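Local coordinates for protein serine protease inhibitor 2 (Anopheles gambiae, PDB 3PZF) that inhibits the clip-domain serine proteases that lead to phenoloxidase activation, and so restrains the melanization immune response of the mosquito, at residues Ser44-Lys49 against Thr385-Gly390; Leu94-Gln99 against Asp380-Thr385; Lys201-Thr206 against Ala213-Gln218; Val283-Phe288 against Phe368-Pro373. All coordinates share one frame; numbering follows the deposited sequence.

Contact 1. Residues Ser44-Lys49 against Thr385-Gly390; sequences SPFSVK and TMLFAG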
loop_
_atom_site.group_PDB
_atom_site.type_symbol
_atom_site.label_atom_id
_atom_site.label_comp_id
_atom_site.label_asym_id
_atom_site.label_seq_id
_atom_site.Cartn_x
_atom_site.Cartn_y
_atom_site.Cartn_z
ATOM N N SER A 44 1.571 0.222 -0.749
ATOM C CA SER A 44 1.005 0.118 0.599
ATOM C C SER A 44 1.444 1.332 1.416
ATOM O O SER A 44 2.552 1.358 1.938
ATOM C CB SER A 44 1.443 -1.178 1.288
ATOM O OG SER A 44 1.001 -1.178 2.651
ATOM N N PRO A 45 0.573 2.354 1.502
ATOM C CA PRO A 45 1.004 3.580 2.189
ATOM C C PRO A 45 1.265 3.305 3.652
ATOM O O PRO A 45 2.236 3.819 4.201
ATOM C CB PRO A 45 -0.182 4.546 2.015
ATOM C CG PRO A 45 -0.981 3.968 0.818
ATOM C CD PRO A 45 -0.752 2.481 0.845
ATOM N N PHE A 46 0.436 2.489 4.282
ATOM C CA PHE A 46 0.686 2.176 5.699
ATOM C C PHE A 46 2.098 1.551 5.851
ATOM O O PHE A 46 2.841 1.880 6.783
ATOM C CB PHE A 46 -0.367 1.212 6.224
ATOM C CG PHE A 46 -0.038 0.661 7.578
ATOM C CD1 PHE A 46 -0.082 1.488 8.682
ATOM C CD2 PHE A 46 0.323 -0.674 7.747
ATOM C CE1 PHE A 46 0.238 0.999 9.953
ATOM C CE2 PHE A 46 0.623 -1.175 9.032
ATOM C CZ PHE A 46 0.590 -0.324 10.116
ATOM N N SER A 47 2.484 0.659 4.932
ATOM C CA SER A 47 3.801 0.013 5.046
ATOM C C SER A 47 4.908 1.025 4.895
ATOM O O SER A 47 5.954 0.889 5.505
ATOM C CB SER A 47 3.951 -1.096 3.986
ATOM O OG SER A 47 3.071 -2.172 4.304
ATOM N N VAL A 48 4.696 2.048 4.083
ATOM C CA VAL A 48 5.702 3.096 3.959
ATOM C C VAL A 48 5.905 3.761 5.314
ATOM O O VAL A 48 7.037 4.068 5.693
ATOM C CB VAL A 48 5.350 4.150 2.894
ATOM C CG1 VAL A 48 6.413 5.260 2.850
ATOM C CG2 VAL A 48 5.252 3.497 1.519
ATOM N N LYS A 49 4.824 3.976 6.056
ATOM C CA LYS A 49 4.983 4.614 7.361
ATOM C C LYS A 49 5.753 3.710 8.321
ATOM O O LYS A 49 6.548 4.193 9.129
ATOM C CB LYS A 49 3.626 5.023 7.934
ATOM C CG LYS A 49 2.902 5.987 6.993
ATOM C CD LYS A 49 1.749 6.725 7.739
ATOM C CE LYS A 49 0.584 5.815 8.085
ATOM N NZ LYS A 49 -0.611 6.645 8.586
ATOM N N THR A 385 -6.747 1.824 8.688
ATOM C CA THR A 385 -5.441 1.661 8.065
ATOM C C THR A 385 -5.550 1.539 6.548
ATOM O O THR A 385 -6.334 0.723 6.056
ATOM C CB THR A 385 -4.783 0.381 8.606
ATOM O OG1 THR A 385 -5.010 0.291 10.026
ATOM C CG2 THR A 385 -3.245 0.371 8.313
ATOM N N MET A 386 -4.756 2.330 5.818
ATOM C CA MET A 386 -4.753 2.279 4.353
ATOM C C MET A 386 -3.682 1.283 3.887
ATOM O O MET A 386 -2.526 1.650 3.673
ATOM C CB MET A 386 -4.503 3.673 3.764
ATOM C CG MET A 386 -5.060 3.876 2.324
ATOM S SD MET A 386 -4.571 5.466 1.623
ATOM C CE MET A 386 -5.726 5.552 0.243
ATOM N N LEU A 387 -4.075 0.014 3.782
ATOM C CA LEU A 387 -3.139 -1.074 3.556
ATOM C C LEU A 387 -2.676 -1.171 2.100
ATOM O O LEU A 387 -1.519 -1.499 1.834
ATOM C CB LEU A 387 -3.769 -2.391 4.002
ATOM C CG LEU A 387 -4.030 -2.428 5.520
ATOM C CD1 LEU A 387 -4.976 -3.583 5.821
ATOM C CD2 LEU A 387 -2.664 -2.603 6.216
ATOM N N PHE A 388 -3.595 -0.919 1.165
ATOM C CA PHE A 388 -3.258 -0.838 -0.280
ATOM C C PHE A 388 -3.853 0.433 -0.838
ATOM O O PHE A 388 -4.941 0.836 -0.399
ATOM C CB PHE A 388 -3.875 -1.989 -1.087
ATOM C CG PHE A 388 -3.186 -3.315 -0.904
ATOM C CD1 PHE A 388 -2.343 -3.821 -1.904
ATOM C CD2 PHE A 388 -3.424 -4.086 0.233
ATOM C CE1 PHE A 388 -1.743 -5.055 -1.753
ATOM C CE2 PHE A 388 -2.810 -5.329 0.386
ATOM C CZ PHE A 388 -1.961 -5.806 -0.607
ATOM N N ALA A 389 -3.182 1.049 -1.802
ATOM C CA ALA A 389 -3.776 2.159 -2.572
ATOM C C ALA A 389 -3.297 2.012 -4.002
ATOM O O ALA A 389 -2.158 1.608 -4.238
ATOM C CB ALA A 389 -3.337 3.498 -2.033
ATOM N N GLY A 390 -4.132 2.338 -4.980
ATOM C CA GLY A 390 -3.651 2.173 -6.352
ATOM C C GLY A 390 -4.584 2.846 -7.319
ATOM O O GLY A 390 -5.623 3.424 -6.928
#

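Contact 2. Residues Leu94-Gln99 against Asp380-Thr385; sequences LESAQQ and DETLGT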
loop_
_atom_site.group_PDB
_atom_site.type_symbol
_atom_site.label_atom_id
_atom_site.label_comp_id
_atom_site.label_asym_id
_atom_site.label_seq_id
_atom_site.Cartn_x
_atom_site.Cartn_y
_atom_site.Cartn_z
ATOM N N LEU A 94 -0.409 -3.338 12.763
ATOM C CA LEU A 94 0.195 -4.449 12.015
ATOM C C LEU A 94 -0.512 -5.740 12.370
ATOM O O LEU A 94 -0.806 -6.561 11.508
ATOM C CB LEU A 94 1.680 -4.619 12.347
ATOM C CG LEU A 94 2.613 -3.770 11.514
ATOM C CD1 LEU A 94 3.995 -3.753 12.151
ATOM C CD2 LEU A 94 2.655 -4.315 10.054
ATOM N N GLU A 95 -0.774 -5.931 13.658
ATOM C CA GLU A 95 -1.371 -7.178 14.113
ATOM C C GLU A 95 -2.857 -7.275 13.738
ATOM O O GLU A 95 -3.370 -8.366 13.491
ATOM C CB GLU A 95 -1.116 -7.359 15.624
ATOM C CG GLU A 95 0.378 -7.611 15.900
ATOM C CD GLU A 95 0.733 -7.780 17.369
ATOM O OE1 GLU A 95 -0.119 -7.499 18.237
ATOM O OE2 GLU A 95 1.891 -8.183 17.636
ATOM N N SER A 96 -3.552 -6.141 13.671
ATOM C CA SER A 96 -4.956 -6.151 13.284
ATOM C C SER A 96 -5.039 -6.538 11.807
ATOM O O SER A 96 -5.921 -7.288 11.393
ATOM C CB SER A 96 -5.593 -4.773 13.462
ATOM O OG SER A 96 -6.926 -4.734 12.943
ATOM N N ALA A 97 -4.121 -6.006 11.010
ATOM C CA ALA A 97 -4.160 -6.250 9.558
ATOM C C ALA A 97 -3.748 -7.667 9.205
ATOM O O ALA A 97 -4.370 -8.307 8.353
ATOM C CB ALA A 97 -3.249 -5.276 8.819
ATOM N N GLN A 98 -2.691 -8.150 9.851
ATOM C CA GLN A 98 -2.068 -9.405 9.459
ATOM C C GLN A 98 -2.580 -10.551 10.291
ATOM O O GLN A 98 -2.091 -11.673 10.156
ATOM C CB GLN A 98 -0.562 -9.368 9.668
ATOM C CG GLN A 98 0.200 -8.418 8.810
ATOM C CD GLN A 98 1.673 -8.515 9.118
ATOM O OE1 GLN A 98 2.422 -9.157 8.394
ATOM N NE2 GLN A 98 2.088 -7.924 10.222
ATOM N N GLN A 99 -3.549 -10.268 11.154
ATOM C CA GLN A 99 -4.007 -11.265 12.115
ATOM C C GLN A 99 -4.187 -12.583 11.384
ATOM O O GLN A 99 -4.819 -12.627 10.331
ATOM C CB GLN A 99 -5.331 -10.834 12.761
ATOM N N ASP A 380 -8.290 -1.475 6.550
ATOM C CA ASP A 380 -8.692 -2.145 7.787
ATOM C C ASP A 380 -9.808 -1.284 8.388
ATOM O O ASP A 380 -9.567 -0.173 8.826
ATOM C CB ASP A 380 -7.472 -2.238 8.726
ATOM C CG ASP A 380 -7.799 -2.899 10.064
ATOM O OD1 ASP A 380 -8.980 -2.892 10.478
ATOM O OD2 ASP A 380 -6.863 -3.444 10.697
ATOM N N GLU A 381 -11.045 -1.768 8.337
ATOM C CA GLU A 381 -12.185 -0.936 8.696
ATOM C C GLU A 381 -12.357 -0.823 10.203
ATOM O O GLU A 381 -13.238 -0.113 10.657
ATOM C CB GLU A 381 -13.457 -1.487 8.085
ATOM C CG GLU A 381 -13.365 -1.545 6.561
ATOM C CD GLU A 381 -14.713 -1.747 5.953
ATOM O OE1 GLU A 381 -15.219 -0.783 5.347
ATOM O OE2 GLU A 381 -15.270 -2.850 6.129
ATOM N N THR A 382 -11.539 -1.540 10.966
ATOM C CA THR A 382 -11.616 -1.419 12.434
ATOM C C THR A 382 -10.734 -0.284 12.936
ATOM O O THR A 382 -11.005 0.295 14.002
ATOM C CB THR A 382 -11.239 -2.709 13.197
ATOM O OG1 THR A 382 -9.837 -2.967 13.074
ATOM C CG2 THR A 382 -12.049 -3.908 12.719
ATOM N N LEU A 383 -9.714 0.069 12.158
ATOM C CA LEU A 383 -8.737 1.055 12.593
ATOM C C LEU A 383 -8.444 2.169 11.607
ATOM O O LEU A 383 -7.742 3.133 11.963
ATOM C CB LEU A 383 -7.430 0.349 12.954
ATOM C CG LEU A 383 -7.542 -0.555 14.191
ATOM C CD1 LEU A 383 -6.321 -1.451 14.320
ATOM C CD2 LEU A 383 -7.731 0.271 15.441
ATOM N N GLY A 384 -8.927 2.027 10.368
ATOM C CA GLY A 384 -8.745 3.047 9.354
ATOM C C GLY A 384 -7.504 2.894 8.476
ATOM O O GLY A 384 -7.249 3.724 7.613
ATOM N N THR A 385 -6.747 1.824 8.688
ATOM C CA THR A 385 -5.441 1.661 8.065
ATOM C C THR A 385 -5.550 1.539 6.548
ATOM O O THR A 385 -6.334 0.723 6.056
ATOM C CB THR A 385 -4.783 0.381 8.606
ATOM O OG1 THR A 385 -5.010 0.291 10.026
ATOM C CG2 THR A 385 -3.245 0.371 8.313
#

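Contact 3. Residues Lys201-Thr206 against Ala213-Gln218; sequences KPFYGT and AQYMEQ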
loop_
_atom_site.group_PDB
_atom_site.type_symbol
_atom_site.label_atom_id
_atom_site.label_comp_id
_atom_site.label_asym_id
_atom_site.label_seq_id
_atom_site.Cartn_x
_atom_site.Cartn_y
_atom_site.Cartn_z
ATOM N N LYS A 201 -15.304 -5.871 -22.885
ATOM C CA LYS A 201 -15.928 -4.634 -23.366
ATOM C C LYS A 201 -14.830 -3.622 -23.493
ATOM O O LYS A 201 -13.765 -3.830 -22.935
ATOM C CB LYS A 201 -16.948 -4.082 -22.346
ATOM C CG LYS A 201 -17.917 -5.075 -21.717
ATOM C CD LYS A 201 -18.671 -4.346 -20.545
ATOM C CE LYS A 201 -19.550 -5.267 -19.716
ATOM N NZ LYS A 201 -20.745 -5.761 -20.461
ATOM N N PRO A 202 -15.083 -2.502 -24.183
ATOM C CA PRO A 202 -14.091 -1.414 -24.230
ATOM C C PRO A 202 -13.792 -0.813 -22.853
ATOM O O PRO A 202 -14.627 -0.887 -21.910
ATOM C CB PRO A 202 -14.772 -0.359 -25.097
ATOM C CG PRO A 202 -15.723 -1.159 -25.965
ATOM C CD PRO A 202 -16.242 -2.217 -25.044
ATOM N N PHE A 203 -12.603 -0.217 -22.742
ATOM C CA PHE A 203 -12.189 0.526 -21.537
ATOM C C PHE A 203 -11.644 1.851 -22.046
ATOM O O PHE A 203 -10.861 1.870 -22.995
ATOM C CB PHE A 203 -11.093 -0.211 -20.760
ATOM C CG PHE A 203 -10.638 0.518 -19.521
ATOM C CD1 PHE A 203 -11.306 0.332 -18.314
ATOM C CD2 PHE A 203 -9.571 1.416 -19.571
ATOM C CE1 PHE A 203 -10.915 1.013 -17.157
ATOM C CE2 PHE A 203 -9.169 2.098 -18.423
ATOM C CZ PHE A 203 -9.853 1.895 -17.209
ATOM N N TYR A 204 -12.101 2.959 -21.477
ATOM C CA TYR A 204 -11.768 4.268 -22.034
ATOM C C TYR A 204 -10.671 4.921 -21.242
ATOM O O TYR A 204 -10.930 5.641 -20.283
ATOM C CB TYR A 204 -13.004 5.146 -22.083
ATOM C CG TYR A 204 -14.049 4.514 -22.956
ATOM C CD1 TYR A 204 -13.995 4.677 -24.343
ATOM C CD2 TYR A 204 -15.029 3.689 -22.427
ATOM C CE1 TYR A 204 -14.909 4.077 -25.173
ATOM C CE2 TYR A 204 -15.981 3.072 -23.274
ATOM C CZ TYR A 204 -15.895 3.272 -24.651
ATOM O OH TYR A 204 -16.799 2.691 -25.538
ATOM N N GLY A 205 -9.438 4.674 -21.652
ATOM C CA GLY A 205 -8.287 5.168 -20.918
ATOM C C GLY A 205 -8.133 6.677 -21.019
ATOM O O GLY A 205 -8.740 7.324 -21.890
ATOM N N THR A 206 -7.313 7.222 -20.119
ATOM C CA THR A 206 -7.129 8.666 -19.957
ATOM C C THR A 206 -6.587 9.326 -21.210
ATOM O O THR A 206 -7.033 10.402 -21.594
ATOM C CB THR A 206 -6.135 8.985 -18.817
ATOM O OG1 THR A 206 -6.702 8.606 -17.552
ATOM C CG2 THR A 206 -5.802 10.471 -18.811
ATOM N N ALA A 213 -11.163 -4.622 -21.935
ATOM C CA ALA A 213 -10.956 -5.275 -20.657
ATOM C C ALA A 213 -11.944 -6.414 -20.462
ATOM O O ALA A 213 -12.951 -6.473 -21.153
ATOM C CB ALA A 213 -11.110 -4.252 -19.516
ATOM N N GLN A 214 -11.673 -7.303 -19.503
ATOM C CA GLN A 214 -12.624 -8.355 -19.139
ATOM C C GLN A 214 -13.367 -7.898 -17.910
ATOM O O GLN A 214 -12.741 -7.556 -16.926
ATOM C CB GLN A 214 -11.893 -9.638 -18.771
ATOM C CG GLN A 214 -11.117 -10.245 -19.928
ATOM C CD GLN A 214 -10.750 -11.678 -19.629
ATOM O OE1 GLN A 214 -11.603 -12.567 -19.662
ATOM N NE2 GLN A 214 -9.499 -11.903 -19.285
ATOM N N TYR A 215 -14.694 -7.935 -17.942
ATOM C CA TYR A 215 -15.466 -7.316 -16.861
ATOM C C TYR A 215 -16.260 -8.337 -16.049
ATOM O O TYR A 215 -16.511 -9.454 -16.495
ATOM C CB TYR A 215 -16.423 -6.288 -17.449
ATOM C CG TYR A 215 -15.766 -4.994 -17.924
ATOM C CD1 TYR A 215 -15.715 -3.869 -17.091
ATOM C CD2 TYR A 215 -15.226 -4.900 -19.229
ATOM C CE1 TYR A 215 -15.151 -2.672 -17.523
ATOM C CE2 TYR A 215 -14.663 -3.717 -19.680
ATOM C CZ TYR A 215 -14.640 -2.605 -18.836
ATOM O OH TYR A 215 -14.068 -1.436 -19.284
ATOM N N MET A 216 -16.642 -7.940 -14.842
ATOM C CA MET A 216 -17.541 -8.733 -14.010
ATOM C C MET A 216 -18.631 -7.787 -13.529
ATOM O O MET A 216 -18.375 -6.602 -13.380
ATOM C CB MET A 216 -16.798 -9.331 -12.818
ATOM C CG MET A 216 -15.955 -8.350 -12.081
ATOM S SD MET A 216 -14.896 -9.272 -10.922
ATOM C CE MET A 216 -14.163 -7.915 -10.065
ATOM N N GLU A 217 -19.846 -8.305 -13.359
ATOM C CA GLU A 217 -21.037 -7.480 -13.086
ATOM C C GLU A 217 -21.895 -8.171 -12.060
ATOM O O GLU A 217 -22.072 -9.390 -12.134
ATOM C CB GLU A 217 -21.870 -7.327 -14.372
ATOM C CG GLU A 217 -21.088 -6.749 -15.526
ATOM C CD GLU A 217 -21.876 -6.761 -16.831
ATOM O OE1 GLU A 217 -23.072 -6.370 -16.830
ATOM O OE2 GLU A 217 -21.295 -7.183 -17.848
ATOM N N GLN A 218 -22.409 -7.414 -11.086
ATOM C CA GLN A 218 -23.470 -7.947 -10.235
ATOM C C GLN A 218 -24.412 -6.866 -9.753
ATOM O O GLN A 218 -24.089 -5.685 -9.832
ATOM C CB GLN A 218 -22.872 -8.629 -8.996
ATOM C CG GLN A 218 -22.278 -7.667 -7.978
ATOM C CD GLN A 218 -21.844 -8.438 -6.749
ATOM O OE1 GLN A 218 -22.683 -8.938 -6.029
ATOM N NE2 GLN A 218 -20.545 -8.629 -6.574
HETATM O O HOH W 1 -23.637 -5.602 -19.490
#

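Contact 4. Residues Val283-Phe288 against Phe368-Pro373; sequences VTLPKF and FNANRP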
loop_
_atom_site.group_PDB
_atom_site.type_symbol
_atom_site.label_atom_id
_atom_site.label_comp_id
_atom_site.label_asym_id
_atom_site.label_seq_id
_atom_site.Cartn_x
_atom_site.Cartn_y
_atom_site.Cartn_z
ATOM N N VAL A 283 -22.985 -3.075 -10.229
ATOM C CA VAL A 283 -21.557 -2.828 -10.232
ATOM C C VAL A 283 -20.929 -3.555 -11.397
ATOM O O VAL A 283 -21.109 -4.769 -11.534
ATOM C CB VAL A 283 -20.886 -3.403 -8.950
ATOM C CG1 VAL A 283 -19.356 -3.278 -9.017
ATOM C CG2 VAL A 283 -21.439 -2.703 -7.697
ATOM N N THR A 284 -20.225 -2.799 -12.241
ATOM C CA THR A 284 -19.388 -3.375 -13.305
ATOM C C THR A 284 -17.944 -2.938 -13.062
ATOM O O THR A 284 -17.681 -1.729 -12.963
ATOM C CB THR A 284 -19.815 -2.852 -14.708
ATOM O OG1 THR A 284 -21.171 -3.209 -14.963
ATOM C CG2 THR A 284 -18.922 -3.479 -15.827
ATOM N N LEU A 285 -17.028 -3.909 -12.970
ATOM C CA LEU A 285 -15.609 -3.649 -12.704
ATOM C C LEU A 285 -14.777 -4.458 -13.673
ATOM O O LEU A 285 -15.129 -5.607 -13.986
ATOM C CB LEU A 285 -15.202 -4.085 -11.310
ATOM C CG LEU A 285 -15.738 -3.210 -10.162
ATOM C CD1 LEU A 285 -15.384 -3.913 -8.870
ATOM C CD2 LEU A 285 -15.075 -1.843 -10.216
ATOM N N PRO A 286 -13.674 -3.868 -14.139
ATOM C CA PRO A 286 -12.766 -4.659 -14.970
ATOM C C PRO A 286 -11.894 -5.510 -14.069
ATOM O O PRO A 286 -11.481 -5.035 -13.003
ATOM C CB PRO A 286 -11.919 -3.598 -15.680
ATOM C CG PRO A 286 -11.896 -2.428 -14.716
ATOM C CD PRO A 286 -13.252 -2.458 -14.019
ATOM N N LYS A 287 -11.629 -6.742 -14.459
ATOM C CA LYS A 287 -10.715 -7.578 -13.701
ATOM C C LYS A 287 -9.286 -7.104 -13.975
ATOM O O LYS A 287 -8.986 -6.590 -15.061
ATOM C CB LYS A 287 -10.914 -9.048 -14.081
ATOM C CG LYS A 287 -12.291 -9.576 -13.627
ATOM C CD LYS A 287 -12.480 -11.058 -13.871
ATOM C CE LYS A 287 -12.894 -11.333 -15.320
ATOM N NZ LYS A 287 -13.125 -12.791 -15.593
ATOM N N PHE A 288 -8.409 -7.252 -12.982
ATOM C CA PHE A 288 -7.006 -6.901 -13.194
ATOM C C PHE A 288 -6.094 -7.698 -12.302
ATOM O O PHE A 288 -6.476 -8.136 -11.205
ATOM C CB PHE A 288 -6.755 -5.390 -13.035
ATOM C CG PHE A 288 -7.232 -4.802 -11.708
ATOM C CD1 PHE A 288 -8.444 -4.093 -11.622
ATOM C CD2 PHE A 288 -6.458 -4.937 -10.560
ATOM C CE1 PHE A 288 -8.870 -3.514 -10.395
ATOM C CE2 PHE A 288 -6.884 -4.385 -9.333
ATOM C CZ PHE A 288 -8.100 -3.676 -9.251
ATOM N N PHE A 368 -22.894 1.724 -11.212
ATOM C CA PHE A 368 -21.483 2.043 -11.043
ATOM C C PHE A 368 -20.768 1.233 -12.127
ATOM O O PHE A 368 -20.670 0.024 -12.018
ATOM C CB PHE A 368 -21.005 1.571 -9.671
ATOM C CG PHE A 368 -19.561 1.902 -9.356
ATOM C CD1 PHE A 368 -19.249 3.055 -8.654
ATOM C CD2 PHE A 368 -18.514 1.041 -9.719
ATOM C CE1 PHE A 368 -17.915 3.355 -8.315
ATOM C CE2 PHE A 368 -17.194 1.351 -9.369
ATOM C CZ PHE A 368 -16.913 2.518 -8.694
ATOM N N ASN A 369 -20.307 1.899 -13.171
ATOM C CA ASN A 369 -19.759 1.191 -14.329
ATOM C C ASN A 369 -18.360 1.686 -14.591
ATOM O O ASN A 369 -18.175 2.714 -15.252
ATOM C CB ASN A 369 -20.655 1.393 -15.566
ATOM C CG ASN A 369 -20.121 0.670 -16.816
ATOM O OD1 ASN A 369 -19.154 -0.114 -16.773
ATOM N ND2 ASN A 369 -20.755 0.951 -17.952
ATOM N N ALA A 370 -17.378 0.980 -14.029
ATOM C CA ALA A 370 -15.991 1.427 -14.063
ATOM C C ALA A 370 -15.312 1.033 -15.385
ATOM O O ALA A 370 -14.462 0.156 -15.400
ATOM C CB ALA A 370 -15.202 0.816 -12.871
ATOM N N ASN A 371 -15.709 1.666 -16.482
ATOM C CA ASN A 371 -15.053 1.415 -17.772
ATOM C C ASN A 371 -14.131 2.581 -18.164
ATOM O O ASN A 371 -13.887 2.828 -19.341
ATOM C CB ASN A 371 -16.104 1.144 -18.846
ATOM C CG ASN A 371 -16.947 2.368 -19.160
ATOM O OD1 ASN A 371 -16.913 3.370 -18.440
ATOM N ND2 ASN A 371 -17.738 2.277 -20.233
ATOM N N ARG A 372 -13.639 3.293 -17.159
ATOM C CA ARG A 372 -12.611 4.310 -17.347
ATOM C C ARG A 372 -11.731 4.316 -16.085
ATOM O O ARG A 372 -12.030 3.608 -15.152
ATOM C CB ARG A 372 -13.221 5.680 -17.597
ATOM C CG ARG A 372 -14.129 6.133 -16.526
ATOM C CD ARG A 372 -14.905 7.385 -16.942
ATOM N NE ARG A 372 -15.818 7.668 -15.851
ATOM C CZ ARG A 372 -17.066 7.225 -15.799
ATOM N NH1 ARG A 372 -17.582 6.556 -16.832
ATOM N NH2 ARG A 372 -17.804 7.476 -14.734
ATOM N N PRO A 373 -10.631 5.077 -16.088
ATOM C CA PRO A 373 -9.668 4.918 -14.978
ATOM C C PRO A 373 -10.264 5.271 -13.605
ATOM O O PRO A 373 -11.172 6.098 -13.494
ATOM C CB PRO A 373 -8.548 5.906 -15.339
ATOM C CG PRO A 373 -8.519 5.867 -16.857
ATOM C CD PRO A 373 -10.052 5.840 -17.207
#

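Contact 1. Residues Ser44-Lys49 against Thr385-Gly390
Ser44, the N-cap residue of helix 45-58, uses one hydroxyl both to cap that helix and to donate to a carbonyl at a beta bulge, so a single group ties a helix start to a kinked strand. Ser44 OG gives its proton to Leu387 O at 2.7 Å, and takes bonds from Ser47 N and, at 2.8 Å, from Ser47 OG. The hydroxyl thus gives one bond and takes two, which should fix its orientation, with OG swung anti to its own N (chi1 173°) to reach between strand and helix. Two residues on from Ser44, Phe46 N donates to Met386 O at 3.1 Å, a second polar link at the first turn of the helix. The Phe46 ring receives Thr385 CG2 over one face, 3.6 Å from the ring centroid, in a CH-pi contact, while Phe46 CD2 lies 3.9 Å from Leu387 CD2. Pro45 CG touches Ala389 CB at 3.7 Å and also packs against Met386 SD. Leu387 and Phe388 both face Ile378 of strand 374-380 and form a classic bulge. Around this buried joint, helix 24-35 meets Pro45, helix 83-98 meets Phe46 and Leu387, and strand 177-188 lies against Ser44 and Phe388.

Contact 2. Residues Leu94-Gln99 against Asp380-Thr385
Ser96 OG gives its proton to Asp380 OD2 at 2.6 Å, and this bond joins the last turn of helix 83-98 to a beta-hairpin turn built from an Asx turn and a G1 beta bulge. The hairpin connects strands 374-380 and 386-392 of the serpin fold. Ser96 OG points away from its own N, beside the carbonyl carbon (chi1 173°), and meets the carboxylate on the syn lone pair of OD2. Beside the bond, Leu383 CD1 rests 3.5 Å from Ser96 CB, an apolar flank to the short polar link.

The next shell fixes the carboxylate. Its other oxygen, OD1, accepts twice from Thr382: from the backbone N at 2.9 Å, which closes the Asx turn, and from the hydroxyl. Both oxygens of Asp380 are therefore bonded, which should hold the group against rotation and present OD2 to the helix. Behind it, Gly384 N returns to Asp380 O at 2.8 Å and Asp380 N donates to Thr385 O; with Gly384 and Thr385 both facing Asp380, this is the bulge. Gly384 has positive phi (92°), which a G1 bulge asks for and glycine adopts readily.

Farther out, Lys243 lies against the side chains of Asp380 and Thr382 and donates through NZ to Ser96 O, a placement that would favour a charged carboxylate. Leu383 also packs on Gln92 and Leu93 of the same helix. On the turn itself, Thr382 OG1 gives its proton to Asp380 OD1 at 2.7 Å, from 22° outside the carboxylate plane.

Contact 3. Residues Lys201-Thr206 against Ala213-Gln218
Lys201 leaves its strand with CG opposite the carbonyl carbon (chi1 -45°), runs extended to CE and then bends at chi4 (-69°), a course that carries the chain along the Tyr215 ring, with CD over its face, and delivers NZ to Glu217. Tyr215 is turned out in the same sense, its CG beside the backbone N. Lys201 CD sits 4.1 Å from the centroid of the Tyr215 ring, a CH-pi contact. At the ring edge, Lys201 O lies in the plane, near CE2.

The phenol end is held as well: Tyr215 OH donates to Pro202 O at 2.7 Å, tilted 32° from the carbonyl plane, and Tyr215 OH also approaches the edge of the Phe203 ring, 3.4 Å from Phe203 CD1. The two aromatic side chains cross at about a right angle.

Strands 200-203 and 211-227 form a beta hairpin of serpin sheet C, and Lys201 with Ala213 is an antiparallel hydrogen-bonded pair in it. Lys201 N donates to Ala213 O at 3.0 Å, and Ala213 N returns to Lys201 O. Next to the pair, Phe203 CB touches Ala213 CB.

Beyond the ring, Lys201 NZ forms a salt bridge with Glu217 OE2 at 3.0 Å, coming from above the carboxylate plane. A water closes the other path: it accepts from Lys201 NZ and donates to Glu217 OE1 at 2.8 Å. Glu217 OE2 also accepts from Asn199 ND2, just before strand 200-203. On the neighbouring strand 277-295, Thr284 and Pro286 pack against the Tyr215 side chain.

Contact 4. Residues Val283-Phe288 against Phe368-Pro373
Phe368 O is met from the neighbouring strand by two groups: Thr284 N donates to it at 2.9 Å, close to straight (170° at the hydrogen), and Val283 CA approaches at 3.5 Å in a CA-H...O contact. The return bond runs from Ala370 N to Thr284 O, also at 2.9 Å, so the two strands are laced in parallel register, Val283 beside Phe368 and Thr284 beside Asn369.

The ladder stops at Pro286. In this register its backbone nitrogen would be the next donor, to Ala370 O, but a proline has no N-H; instead Pro286 CD lies 3.2 Å from that oxygen, which is buried with no polar partner in the model. The chain bends here too, since Ala370 is the centre of an inverse gamma turn.

Side chains pair off on each face. The Phe368 ring swings to the side of its carbonyl carbon (chi1 -178°) and meets Leu285 CD2 at its edge, in plane, 3.9 Å from Phe368 CE2. Leu285 CD2 also touches Ala370 CB at 3.8 Å. On the other face Thr284 and Asn369 lie side by side, Asn369 OD1 at 3.5 Å from Thr284 CG2, and Tyr215 and Glu217 of strand 211-227 continue that face. The Phe368 ring is backed by Phe248 and Leu250 of strand 244-251 and by Leu235 of strand 232-238.

Strand 366-369 follows the reactive-centre loop in sequence. It is the edge strand of sheet C, paired in parallel with strand 277-295, and it anchors the far end of that loop in native serpins.

How the contacts relate
The contacts form two clusters. Contacts 1 and 2, with centres about 11 Å apart, share Thr385, so helices 45-58 and 83-98 meet the same hairpin of strands 374-380 and 386-392. Contacts 3 and 4 have centres about 5 Å apart; contact 3 lies on strand 211-227 and contact 4 on its neighbour 277-295 in sheet C, probably joined by a backbone bond from Lys287 N to Gln214 O. The centre of contact 1 is about 26 Å from that of contact 3 and about 22 Å from that of contact 4. Along the chain, contact 3 closes before contact 4 opens, and both lie between the halves of contacts 1 and 2, which bring C-terminal strands back to early helices.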